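Local coordinates for regulatory protein SWI6 (Saccharomyces cerevisiae, PDB 2XFV) that joins Swi4 or Mbp1 in the SBF and MBF complexes that drive cell-cycle-dependent transcription, here represented by its amino-terminal domain, at residues R7-G10 against E14-L17; L19-D22 against H27-L30; K31-I36 against L87-M92; Q39-G44 against L64-I69; N72-D75 against L79-E82. One frame throughout, in Å; residues are numbered along the deposited sequence.

Contact 1. Residues R7-G10 against E14-L17; sequences RYLG and EIPL
Tyr8 and Pro16 face each other as a non-hydrogen-bonded pair of an antiparallel ladder, the ring of the tyrosine slanting across the pyrrolidine so that Tyr8 CE1 lies 3.8 Å from Pro16 CB. Tyr8 takes its place with CG beside its own backbone N and anti to the carbonyl carbon (chi1 -60°), which brings the CD1-CE1 side of the ring obliquely up to Pro16 CB. The backbones draw close at this pair, and Tyr8 CA and Pro16 CA each make a CA-H...O contact, with Ile15 O and Arg7 O respectively.

The flanking pairs put their side chains on the reverse face. Leu9 runs aslant to Ile15, and Leu9 CG approaches Ile15 CB at 4.0 Å, while the tip of the isoleucine reaches past it, with Ile15 CD1 3.8 Å from Gly10 CA. A side chain at Gly10 would collide there, and its backbone angles also call for glycine. Four backbone bonds hold the ladder: Leu17 N to Arg7 O (2.9 Å) and Arg7 N to Leu17 O (3.1 Å), then Leu9 N to Ile15 O (2.8 Å) and Ile15 N to Leu9 O (3.0 Å). Glu14 and Ile15 both stand opposite Leu9, a classic beta bulge at the turn end of this hairpin, and Glu14 OE1 bonds back to His12 N within the turn.

Arg7 leads away from Leu17 to a salt bridge with Asp101. On the same face Ile15 and Leu17 pack on Ile36 of helix 34-43, and Leu17 also meets Phe99, so the hairpin of strands 2-9 and 15-22 lies against the first helix of the domain.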
# COMPACT_ATOMS: atom_id res chain seq x y z
N ARG A 7 7.09 14.60 0.37
CA ARG A 7 8.20 13.81 0.87
C ARG A 7 9.30 13.82 -0.18
O ARG A 7 9.04 14.13 -1.34
CB ARG A 7 7.73 12.38 1.16
CG ARG A 7 6.69 12.28 2.27
CD ARG A 7 7.34 12.53 3.63
NE ARG A 7 6.47 13.28 4.54
CZ ARG A 7 5.50 12.74 5.26
NH1 ARG A 7 5.26 11.44 5.18
NH2 ARG A 7 4.76 13.49 6.07
N TYR A 8 10.53 13.48 0.21
CA TYR A 8 11.67 13.56 -0.70
C TYR A 8 12.42 12.24 -0.79
O TYR A 8 12.49 11.49 0.19
CB TYR A 8 12.65 14.66 -0.24
CG TYR A 8 12.00 16.02 -0.20
CD1 TYR A 8 12.04 16.86 -1.31
CD2 TYR A 8 11.32 16.45 0.93
CE1 TYR A 8 11.43 18.10 -1.29
CE2 TYR A 8 10.71 17.70 0.97
CZ TYR A 8 10.77 18.51 -0.14
OH TYR A 8 10.15 19.75 -0.11
N LEU A 9 12.99 11.96 -1.95
CA LEU A 9 13.83 10.77 -2.11
C LEU A 9 15.04 11.06 -2.98
O LEU A 9 15.30 12.22 -3.33
CB LEU A 9 13.02 9.60 -2.69
CG LEU A 9 12.25 9.90 -3.98
CD1 LEU A 9 12.42 8.77 -4.98
CD2 LEU A 9 10.79 10.14 -3.65
N GLY A 10 15.78 10.02 -3.33
CA GLY A 10 17.04 10.18 -4.04
C GLY A 10 18.21 10.33 -3.07
O GLY A 10 18.01 10.64 -1.89
N GLU A 14 16.76 15.07 -3.29
CA GLU A 14 16.55 16.09 -4.31
C GLU A 14 15.27 15.85 -5.14
O GLU A 14 14.86 16.72 -5.93
CB GLU A 14 17.79 16.18 -5.22
CG GLU A 14 17.95 15.03 -6.24
CD GLU A 14 18.76 13.84 -5.72
OE1 GLU A 14 18.54 13.37 -4.59
OE2 GLU A 14 19.61 13.34 -6.48
N ILE A 15 14.64 14.69 -4.97
CA ILE A 15 13.45 14.35 -5.75
C ILE A 15 12.19 14.43 -4.91
O ILE A 15 12.00 13.62 -4.00
CB ILE A 15 13.53 12.92 -6.33
CG1 ILE A 15 14.83 12.70 -7.09
CG2 ILE A 15 12.34 12.64 -7.23
CD1 ILE A 15 15.23 11.24 -7.19
N PRO A 16 11.32 15.40 -5.20
CA PRO A 16 10.08 15.53 -4.42
C PRO A 16 8.92 14.71 -4.99
O PRO A 16 8.76 14.60 -6.20
CB PRO A 16 9.75 17.01 -4.57
CG PRO A 16 10.22 17.34 -5.96
CD PRO A 16 11.46 16.48 -6.20
N LEU A 17 8.12 14.13 -4.10
CA LEU A 17 6.80 13.66 -4.50
C LEU A 17 5.78 14.40 -3.65
O LEU A 17 5.79 14.28 -2.42
CB LEU A 17 6.64 12.14 -4.37
CG LEU A 17 5.23 11.67 -4.79
CD1 LEU A 17 4.85 12.19 -6.20
CD2 LEU A 17 5.08 10.15 -4.70

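Contact 2. Residues L19-D22 against H27-L30; sequences LTRD and HFLL
Arg21 and Phe28 form a single backbone bridge, their CA atoms about 4.5 Å apart, framed by bonds from Leu29 N to Thr20 O (2.9 Å) and from Asp22 N to His27 O (2.9 Å). Between these bonds, Phe28 CA and Arg21 CA make CA-H...O contacts with Thr20 O and His27 O.

The aliphatic part of Arg21 then runs over one face of the Phe28 ring. Its CG is anti to the backbone N (chi1 -162°), and this sets Arg21 CG 4.0 Å from the centroid of the Phe28 ring in a CH-pi contact, 17° off the normal. Further along, Arg21 CD reaches Phe28 CZ at 3.7 Å, and the guanidinium turns away to a salt bridge with Glu3. Leu19 CB meets the ring obliquely. The bridge thus joins strand 15-22 of the N-terminal hairpin to the short strand 28-29, itself an outer strand of the small sheet with 79-81 and 72-73. A water spans the join beyond the bridge, accepting from Thr20 N and donating to Leu29 O.

Phe105 of the second subunit meets Phe28 edge-to-face and also packs on Arg21. Replacing Phe28 by an alanine is likely to leave the Arg21 methylenes without the face they cover and Phe105 of the second subunit without its ring partner.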
# COMPACT_ATOMS: atom_id res chain seq x y z
N LEU A 19 1.79 14.97 -2.78
CA LEU A 19 0.39 14.57 -2.87
C LEU A 19 -0.48 15.80 -2.60
O LEU A 19 -0.45 16.37 -1.50
CB LEU A 19 0.05 13.45 -1.89
CG LEU A 19 0.92 12.20 -2.01
CD1 LEU A 19 0.45 11.10 -1.03
CD2 LEU A 19 0.93 11.67 -3.45
N THR A 20 -1.23 16.22 -3.60
CA THR A 20 -2.14 17.36 -3.51
C THR A 20 -3.56 16.84 -3.68
O THR A 20 -3.91 16.34 -4.74
CB THR A 20 -1.82 18.40 -4.62
OG1 THR A 20 -0.47 18.88 -4.47
CG2 THR A 20 -2.79 19.61 -4.54
N ARG A 21 -4.36 16.93 -2.61
CA ARG A 21 -5.74 16.42 -2.62
C ARG A 21 -6.77 17.57 -2.63
O ARG A 21 -6.61 18.55 -1.90
CB ARG A 21 -5.99 15.53 -1.39
CG ARG A 21 -7.22 14.60 -1.51
CD ARG A 21 -7.47 13.78 -0.23
NE ARG A 21 -8.13 14.60 0.78
CZ ARG A 21 -9.43 14.55 1.07
NH1 ARG A 21 -9.93 15.37 1.99
NH2 ARG A 21 -10.23 13.69 0.45
N ASP A 22 -7.81 17.44 -3.45
CA ASP A 22 -8.95 18.37 -3.42
C ASP A 22 -9.98 17.77 -2.44
O ASP A 22 -10.45 16.66 -2.65
CB ASP A 22 -9.56 18.50 -4.82
CG ASP A 22 -10.74 19.46 -4.87
OD1 ASP A 22 -11.65 19.35 -4.03
OD2 ASP A 22 -10.79 20.30 -5.78
N HIS A 27 -9.94 13.73 -5.06
CA HIS A 27 -8.93 13.34 -6.06
C HIS A 27 -7.57 14.01 -5.80
O HIS A 27 -7.50 14.99 -5.05
CB HIS A 27 -9.42 13.71 -7.46
CG HIS A 27 -10.76 13.11 -7.80
ND1 HIS A 27 -11.58 13.64 -8.78
CD2 HIS A 27 -11.41 12.04 -7.30
CE1 HIS A 27 -12.69 12.92 -8.85
NE2 HIS A 27 -12.61 11.94 -7.97
N PHE A 28 -6.53 13.46 -6.42
CA PHE A 28 -5.14 13.92 -6.25
C PHE A 28 -4.59 14.43 -7.58
O PHE A 28 -4.91 13.89 -8.63
CB PHE A 28 -4.25 12.75 -5.79
CG PHE A 28 -4.53 12.30 -4.38
CD1 PHE A 28 -3.74 12.77 -3.33
CD2 PHE A 28 -5.58 11.43 -4.10
CE1 PHE A 28 -3.99 12.36 -2.02
CE2 PHE A 28 -5.84 11.03 -2.80
CZ PHE A 28 -5.05 11.49 -1.76
N LEU A 29 -3.75 15.46 -7.55
CA LEU A 29 -3.23 16.05 -8.78
C LEU A 29 -2.27 15.10 -9.50
O LEU A 29 -1.30 14.63 -8.90
CB LEU A 29 -2.52 17.38 -8.44
CG LEU A 29 -2.30 18.41 -9.54
CD1 LEU A 29 -3.63 18.89 -10.15
CD2 LEU A 29 -1.48 19.60 -8.96
N LEU A 30 -2.53 14.84 -10.78
CA LEU A 30 -1.70 13.89 -11.55
C LEU A 30 -0.27 14.37 -11.74
O LEU A 30 0.67 13.58 -11.67
CB LEU A 30 -2.32 13.64 -12.93
CG LEU A 30 -1.48 12.77 -13.89
CD1 LEU A 30 -1.36 11.34 -13.36
CD2 LEU A 30 -2.07 12.77 -15.33
O HOH W 1 -0.63 14.81 -6.13

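Contact 3. Residues K31-I36 against L87-M92; sequences KHFLPI and LQLLNM
Phe33 and Leu89 each carry CG beside the backbone N and anti to the carbonyl carbon (chi1 -75° and -65°), and these torsions send the benzyl group and the isobutyl group toward one another across a gap of 8.7 Å between their CA atoms. Leu89 CD1 comes over one face of the Phe33 ring, displaced toward the rim, and lies 4.2 Å from Phe33 CD1. The next leucine uses a different part of the same ring: Leu90 CD2 stands at its edge, near the ring plane, 4.4 Å from Phe33 CE1. Two consecutive residues of one helix thereby hold the phenylalanine from above and from the rim.

This is packing at the heart of the domain, which belongs to the helix-turn-helix clan by sequence. It joins the N-terminal end of the helix 34-43 region to helix 83-92. All three touching side chains are buried, and no hydrogen bond crosses between the segments. Around them, Phe33 also packs on Leu19 of strand 15-22, while Leu90 reaches Leu17 of that strand and Phe103 of strand 103-105. Farther along helix 83-92, Met92 packs on Leu37 and Tyr40 of helix 34-43.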
# COMPACT_ATOMS: atom_id res chain seq x y z
N LYS A 31 -0.09 15.66 -12.03
CA LYS A 31 1.20 16.11 -12.56
C LYS A 31 2.39 15.76 -11.66
O LYS A 31 3.48 15.46 -12.16
CB LYS A 31 1.20 17.62 -12.86
CG LYS A 31 1.11 18.47 -11.61
CD LYS A 31 1.80 19.82 -11.78
CE LYS A 31 1.00 20.77 -12.64
NZ LYS A 31 1.48 22.17 -12.49
N HIS A 32 2.19 15.81 -10.34
CA HIS A 32 3.25 15.53 -9.37
C HIS A 32 3.87 14.13 -9.50
O HIS A 32 5.01 13.92 -9.09
CB HIS A 32 2.75 15.71 -7.92
CG HIS A 32 2.37 17.12 -7.58
ND1 HIS A 32 3.09 18.21 -8.03
CD2 HIS A 32 1.37 17.61 -6.82
CE1 HIS A 32 2.53 19.32 -7.57
NE2 HIS A 32 1.49 18.98 -6.83
N PHE A 33 3.12 13.19 -10.05
CA PHE A 33 3.58 11.80 -10.19
C PHE A 33 4.42 11.57 -11.44
O PHE A 33 5.13 10.56 -11.54
CB PHE A 33 2.37 10.85 -10.28
CG PHE A 33 1.67 10.61 -8.97
CD1 PHE A 33 2.06 9.55 -8.14
CD2 PHE A 33 0.60 11.41 -8.58
CE1 PHE A 33 1.41 9.32 -6.93
CE2 PHE A 33 -0.06 11.17 -7.37
CZ PHE A 33 0.35 10.13 -6.55
N LEU A 34 4.34 12.48 -12.41
CA LEU A 34 4.86 12.15 -13.75
C LEU A 34 6.38 11.96 -13.88
O LEU A 34 6.82 11.01 -14.55
CB LEU A 34 4.33 13.13 -14.81
CG LEU A 34 2.79 13.14 -14.92
CD1 LEU A 34 2.35 14.19 -15.95
CD2 LEU A 34 2.24 11.76 -15.29
N PRO A 35 7.20 12.84 -13.27
CA PRO A 35 8.65 12.61 -13.38
C PRO A 35 9.10 11.24 -12.85
O PRO A 35 9.88 10.55 -13.52
CB PRO A 35 9.25 13.75 -12.55
CG PRO A 35 8.25 14.87 -12.71
CD PRO A 35 6.89 14.18 -12.72
N ILE A 36 8.62 10.86 -11.67
CA ILE A 36 8.96 9.57 -11.09
C ILE A 36 8.38 8.41 -11.90
O ILE A 36 9.03 7.38 -12.07
CB ILE A 36 8.50 9.49 -9.61
CG1 ILE A 36 9.45 10.34 -8.74
CG2 ILE A 36 8.48 8.05 -9.12
CD1 ILE A 36 8.91 10.61 -7.34
N LEU A 87 -3.28 5.31 -4.28
CA LEU A 87 -2.73 4.23 -3.45
C LEU A 87 -2.05 3.14 -4.28
O LEU A 87 -0.97 2.65 -3.93
CB LEU A 87 -3.82 3.63 -2.54
CG LEU A 87 -4.33 4.59 -1.45
CD1 LEU A 87 -5.75 4.23 -0.98
CD2 LEU A 87 -3.36 4.61 -0.28
N GLN A 88 -2.67 2.76 -5.39
CA GLN A 88 -2.06 1.78 -6.29
C GLN A 88 -0.69 2.21 -6.80
O GLN A 88 0.24 1.39 -6.85
CB GLN A 88 -2.98 1.52 -7.49
CG GLN A 88 -4.14 0.61 -7.17
CD GLN A 88 -5.03 0.43 -8.37
OE1 GLN A 88 -5.33 1.40 -9.07
NE2 GLN A 88 -5.45 -0.80 -8.63
N LEU A 89 -0.57 3.48 -7.20
CA LEU A 89 0.72 4.01 -7.69
C LEU A 89 1.78 4.06 -6.58
O LEU A 89 2.94 3.72 -6.82
CB LEU A 89 0.54 5.40 -8.34
CG LEU A 89 -0.31 5.45 -9.62
CD1 LEU A 89 -0.51 6.90 -10.12
CD2 LEU A 89 0.29 4.58 -10.73
N LEU A 90 1.41 4.48 -5.38
CA LEU A 90 2.37 4.48 -4.28
C LEU A 90 2.86 3.06 -3.98
O LEU A 90 4.05 2.84 -3.74
CB LEU A 90 1.76 5.10 -3.02
CG LEU A 90 1.44 6.58 -3.08
CD1 LEU A 90 0.68 6.98 -1.81
CD2 LEU A 90 2.74 7.40 -3.23
N ASN A 91 1.94 2.11 -4.00
CA ASN A 91 2.31 0.70 -3.80
C ASN A 91 3.26 0.20 -4.89
O ASN A 91 4.29 -0.44 -4.60
CB ASN A 91 1.06 -0.19 -3.72
CG ASN A 91 1.39 -1.64 -3.37
OD1 ASN A 91 2.07 -1.92 -2.38
ND2 ASN A 91 0.89 -2.57 -4.18
N MET A 92 2.90 0.46 -6.15
CA MET A 92 3.72 0.03 -7.29
C MET A 92 5.15 0.59 -7.22
O MET A 92 6.12 -0.11 -7.55
CB MET A 92 3.07 0.48 -8.62
CG MET A 92 3.80 -0.04 -9.86
SD MET A 92 3.10 0.57 -11.41
CE MET A 92 3.64 2.28 -11.40

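Contact 4. Residues Q39-G44 against L64-I69; sequences QYHDTG and LAHYGI
His66 is the first residue of 64-69 to touch the other helix, and it does so through the face of its imidazole. The ring of His41 points an edge at that face in a T-shaped pair, with planes 88° apart and centroids at 5.1 Å; the nearest atoms are His41 CD2 and His66 CD2, separated by 3.7 Å. The turn of the His41 ring is fixed by His41 ND1, which donates to Asp42 OD1 (3.2 Å) almost straight and within the imidazole plane.

Tyr67 follows, its CG beside the backbone N (chi1 -70°), and drives its hydroxyl end between Tyr40 and His41. Tyr67 OH lies 3.4 Å from His41 CB and 3.5 Å from Tyr40 CD2, and no hydrogen bond forms between the segments. Within the 64-69 segment, His66 CD2 lies over the centre of the Tyr67 ring, 3.6 Å above its plane. The contact thus pairs the C-terminal turns of helices 34-43 and 57-67 at the surface of the domain. A leucine in place of Tyr67 would probably leave a gap beside Tyr40 and His41 and deprive His66 of the ring beneath it.

Gly68 is the first residue to leave helical backbone angles, with positive phi, in a Schellman motif, Ile69 N bonding to Leu64 O at 3.0 Å. Beyond that turn, Ile69 packs on Leu37 of helix 34-43 and Leu89 of helix 83-92.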
# COMPACT_ATOMS: atom_id res chain seq x y z
N GLN A 39 10.53 7.82 -15.03
CA GLN A 39 11.79 7.16 -14.69
C GLN A 39 11.57 5.68 -14.36
O GLN A 39 12.34 4.82 -14.78
CB GLN A 39 12.50 7.88 -13.53
CG GLN A 39 13.91 7.36 -13.26
CD GLN A 39 14.84 7.60 -14.43
OE1 GLN A 39 15.01 8.74 -14.88
NE2 GLN A 39 15.45 6.54 -14.94
N TYR A 40 10.53 5.40 -13.59
CA TYR A 40 10.18 4.02 -13.28
C TYR A 40 9.97 3.22 -14.56
O TYR A 40 10.50 2.10 -14.71
CB TYR A 40 8.91 3.98 -12.43
CG TYR A 40 8.49 2.59 -12.02
CD1 TYR A 40 9.21 1.88 -11.06
CD2 TYR A 40 7.37 1.99 -12.57
CE1 TYR A 40 8.82 0.61 -10.67
CE2 TYR A 40 6.98 0.71 -12.19
CZ TYR A 40 7.71 0.03 -11.24
OH TYR A 40 7.33 -1.23 -10.84
N HIS A 41 9.20 3.78 -15.49
CA HIS A 41 9.01 3.14 -16.79
C HIS A 41 10.33 2.88 -17.51
O HIS A 41 10.54 1.80 -18.08
CB HIS A 41 8.08 3.99 -17.67
CG HIS A 41 7.82 3.39 -19.02
ND1 HIS A 41 8.64 3.59 -20.10
CD2 HIS A 41 6.83 2.56 -19.44
CE1 HIS A 41 8.16 2.93 -21.14
NE2 HIS A 41 7.07 2.29 -20.77
N ASP A 42 11.22 3.87 -17.51
CA ASP A 42 12.47 3.76 -18.29
C ASP A 42 13.54 2.81 -17.75
O ASP A 42 14.14 2.04 -18.52
CB ASP A 42 13.07 5.15 -18.55
CG ASP A 42 12.19 6.01 -19.44
OD1 ASP A 42 11.28 5.46 -20.10
OD2 ASP A 42 12.40 7.24 -19.47
N THR A 43 13.80 2.86 -16.44
CA THR A 43 14.89 2.06 -15.85
C THR A 43 14.45 1.24 -14.65
O THR A 43 15.20 0.38 -14.17
CB THR A 43 16.06 2.94 -15.38
OG1 THR A 43 15.62 3.78 -14.31
CG2 THR A 43 16.60 3.79 -16.52
N GLY A 44 13.25 1.51 -14.14
CA GLY A 44 12.74 0.82 -12.97
C GLY A 44 13.35 1.29 -11.66
O GLY A 44 13.09 0.71 -10.60
N LEU A 64 -0.07 7.21 -19.33
CA LEU A 64 -1.46 6.97 -18.96
C LEU A 64 -1.98 5.73 -19.67
O LEU A 64 -2.71 4.92 -19.08
CB LEU A 64 -2.34 8.18 -19.31
CG LEU A 64 -2.08 9.48 -18.52
CD1 LEU A 64 -3.02 10.63 -18.98
CD2 LEU A 64 -2.24 9.25 -17.03
N ALA A 65 -1.63 5.59 -20.95
CA ALA A 65 -2.06 4.43 -21.72
C ALA A 65 -1.44 3.13 -21.18
O ALA A 65 -2.14 2.13 -20.93
CB ALA A 65 -1.72 4.61 -23.21
N HIS A 66 -0.12 3.14 -21.00
CA HIS A 66 0.60 1.93 -20.58
C HIS A 66 0.17 1.44 -19.19
O HIS A 66 -0.03 0.23 -18.98
CB HIS A 66 2.11 2.17 -20.61
CG HIS A 66 2.91 1.00 -20.15
ND1 HIS A 66 3.11 -0.13 -20.92
CD2 HIS A 66 3.57 0.77 -18.98
CE1 HIS A 66 3.85 -0.99 -20.26
NE2 HIS A 66 4.14 -0.48 -19.08
N TYR A 67 0.04 2.36 -18.24
CA TYR A 67 -0.29 2.00 -16.86
C TYR A 67 -1.80 1.95 -16.60
O TYR A 67 -2.23 1.68 -15.49
CB TYR A 67 0.40 2.95 -15.87
CG TYR A 67 1.90 2.73 -15.83
CD1 TYR A 67 2.44 1.59 -15.23
CD2 TYR A 67 2.77 3.64 -16.43
CE1 TYR A 67 3.81 1.37 -15.21
CE2 TYR A 67 4.16 3.43 -16.41
CZ TYR A 67 4.66 2.29 -15.80
OH TYR A 67 6.02 2.06 -15.78
N GLY A 68 -2.59 2.21 -17.64
CA GLY A 68 -4.04 2.12 -17.54
C GLY A 68 -4.60 3.07 -16.50
O GLY A 68 -5.46 2.71 -15.69
N ILE A 69 -4.11 4.30 -16.51
CA ILE A 69 -4.53 5.30 -15.54
C ILE A 69 -5.64 6.19 -16.12
O ILE A 69 -5.40 6.92 -17.08
CB ILE A 69 -3.35 6.21 -15.13
CG1 ILE A 69 -2.23 5.38 -14.48
CG2 ILE A 69 -3.83 7.36 -14.22
CD1 ILE A 69 -0.90 6.11 -14.37

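Contact 5. Residues N72-D75 against L79-E82; sequences NTDD and LWIE
Trp80 and Asn72 are tied by a reciprocal pair of backbone hydrogen bonds, each 2.8 Å long, from Asn72 N to Trp80 O and from Trp80 N to Asn72 O. Next to this pair, Thr73 and Leu79 form a non-hydrogen-bonded pair, and Leu79 CA sends a CA-H...O contact to Asn72 O.

A third hydrogen bond belongs to the side chains. Trp80 NE1 donates to Asp74 OD2 at 3.0 Å, with an N-H...O angle of 159°. The oxygen sits at the edge of the indole, close to its plane, but the donor meets the carboxylate from above, 53° out of its plane. Asp74 achieves this with CG between its backbone N and carbonyl carbon (chi1 69°), which folds the carboxylate back toward the tryptophan. Its other oxygen, Asp74 OD1, accepts from the backbone N atoms of Arg76 and Glu78, so one carboxylate braces the turn and fixes the indole.

The remaining contacts are packing. On the other face of the hairpin Thr73 and Leu79 run alongside each other, with Thr73 OG1 3.7 Å from Leu79 CD2. Toward the far end, Asn72 ND2 passes 4.0 Å from Glu82 CG.

Trp80 also packs on His27 and Leu29, and backbone bonds between Leu79 and Leu30 and between Ile81 and Phe28 place strand 79-81 in the middle of a three-stranded antiparallel sheet. The contact is a beta hairpin at the edge of that sheet, leading through Glu82, the N-cap, into helix 83-92.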
# COMPACT_ATOMS: atom_id res chain seq x y z
N ASN A 72 -9.65 12.26 -14.08
CA ASN A 72 -10.73 13.22 -14.00
C ASN A 72 -10.20 14.58 -14.41
O ASN A 72 -9.01 14.89 -14.22
CB ASN A 72 -11.34 13.27 -12.60
CG ASN A 72 -12.17 12.04 -12.29
OD1 ASN A 72 -13.33 11.93 -12.69
ND2 ASN A 72 -11.57 11.11 -11.59
N THR A 73 -11.08 15.40 -14.98
CA THR A 73 -10.67 16.69 -15.54
C THR A 73 -11.46 17.77 -14.83
O THR A 73 -12.67 17.60 -14.65
CB THR A 73 -11.01 16.74 -17.06
OG1 THR A 73 -10.41 15.62 -17.73
CG2 THR A 73 -10.51 18.07 -17.71
N ASP A 74 -10.81 18.86 -14.42
CA ASP A 74 -11.52 19.98 -13.78
C ASP A 74 -11.87 21.08 -14.79
O ASP A 74 -11.59 20.95 -15.98
CB ASP A 74 -10.76 20.54 -12.54
CG ASP A 74 -9.45 21.28 -12.89
OD1 ASP A 74 -9.26 21.70 -14.05
OD2 ASP A 74 -8.61 21.47 -11.97
N ASP A 75 -12.50 22.16 -14.32
CA ASP A 75 -12.97 23.23 -15.22
C ASP A 75 -11.85 23.97 -15.96
O ASP A 75 -12.12 24.67 -16.95
CB ASP A 75 -13.80 24.25 -14.45
CG ASP A 75 -15.22 23.81 -14.21
OD1 ASP A 75 -15.64 22.77 -14.76
OD2 ASP A 75 -15.94 24.53 -13.49
N LEU A 79 -5.60 17.79 -14.71
CA LEU A 79 -5.90 16.36 -14.56
C LEU A 79 -5.69 15.83 -13.15
O LEU A 79 -4.70 16.16 -12.49
CB LEU A 79 -5.05 15.54 -15.54
CG LEU A 79 -5.20 15.93 -17.02
CD1 LEU A 79 -4.34 15.00 -17.88
CD2 LEU A 79 -6.68 15.88 -17.45
N TRP A 80 -6.63 14.98 -12.70
CA TRP A 80 -6.67 14.44 -11.35
C TRP A 80 -6.88 12.92 -11.37
O TRP A 80 -7.44 12.39 -12.33
CB TRP A 80 -7.83 15.11 -10.57
CG TRP A 80 -7.66 16.61 -10.42
CD1 TRP A 80 -7.96 17.57 -11.36
CD2 TRP A 80 -7.21 17.32 -9.25
NE1 TRP A 80 -7.68 18.84 -10.85
CE2 TRP A 80 -7.24 18.71 -9.56
CE3 TRP A 80 -6.79 16.91 -7.97
CZ2 TRP A 80 -6.84 19.69 -8.63
CZ3 TRP A 80 -6.40 17.89 -7.05
CH2 TRP A 80 -6.44 19.26 -7.38
N ILE A 81 -6.45 12.23 -10.32
CA ILE A 81 -6.68 10.78 -10.22
C ILE A 81 -7.46 10.40 -8.95
O ILE A 81 -7.46 11.15 -7.97
CB ILE A 81 -5.36 9.96 -10.26
CG1 ILE A 81 -4.44 10.35 -9.08
CG2 ILE A 81 -4.68 10.14 -11.62
CD1 ILE A 81 -3.17 9.45 -8.96
N GLU A 82 -8.11 9.24 -8.96
CA GLU A 82 -8.87 8.79 -7.80
C GLU A 82 -7.96 8.39 -6.64
O GLU A 82 -6.80 8.05 -6.85
CB GLU A 82 -9.78 7.61 -8.17
CG GLU A 82 -10.74 7.97 -9.29
CD GLU A 82 -12.10 7.33 -9.13
OE1 GLU A 82 -12.17 6.09 -9.03
OE2 GLU A 82 -13.10 8.09 -9.13

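From the N terminus, contact 1 closes the first hairpin, and contact 2, its centre about 17 Å away from that of contact 1, closes the next short loop farther along strand 15-22. Contact 3 then spans 50 residues between the start of helix 34-43 and helix 83-92, and contacts 4 and 5 are nested one after the other inside that long loop. No loops cross. Leu17 and Leu19 carry the N-terminal hairpin onto contact 3, while Phe28 and Leu30 join contact 2 to the sheet of contact 5. Ile81 packs on Phe33, Leu89 and Ile69, bringing the second hairpin against the helices, and Met92 against Tyr67 links contacts 3 and 4.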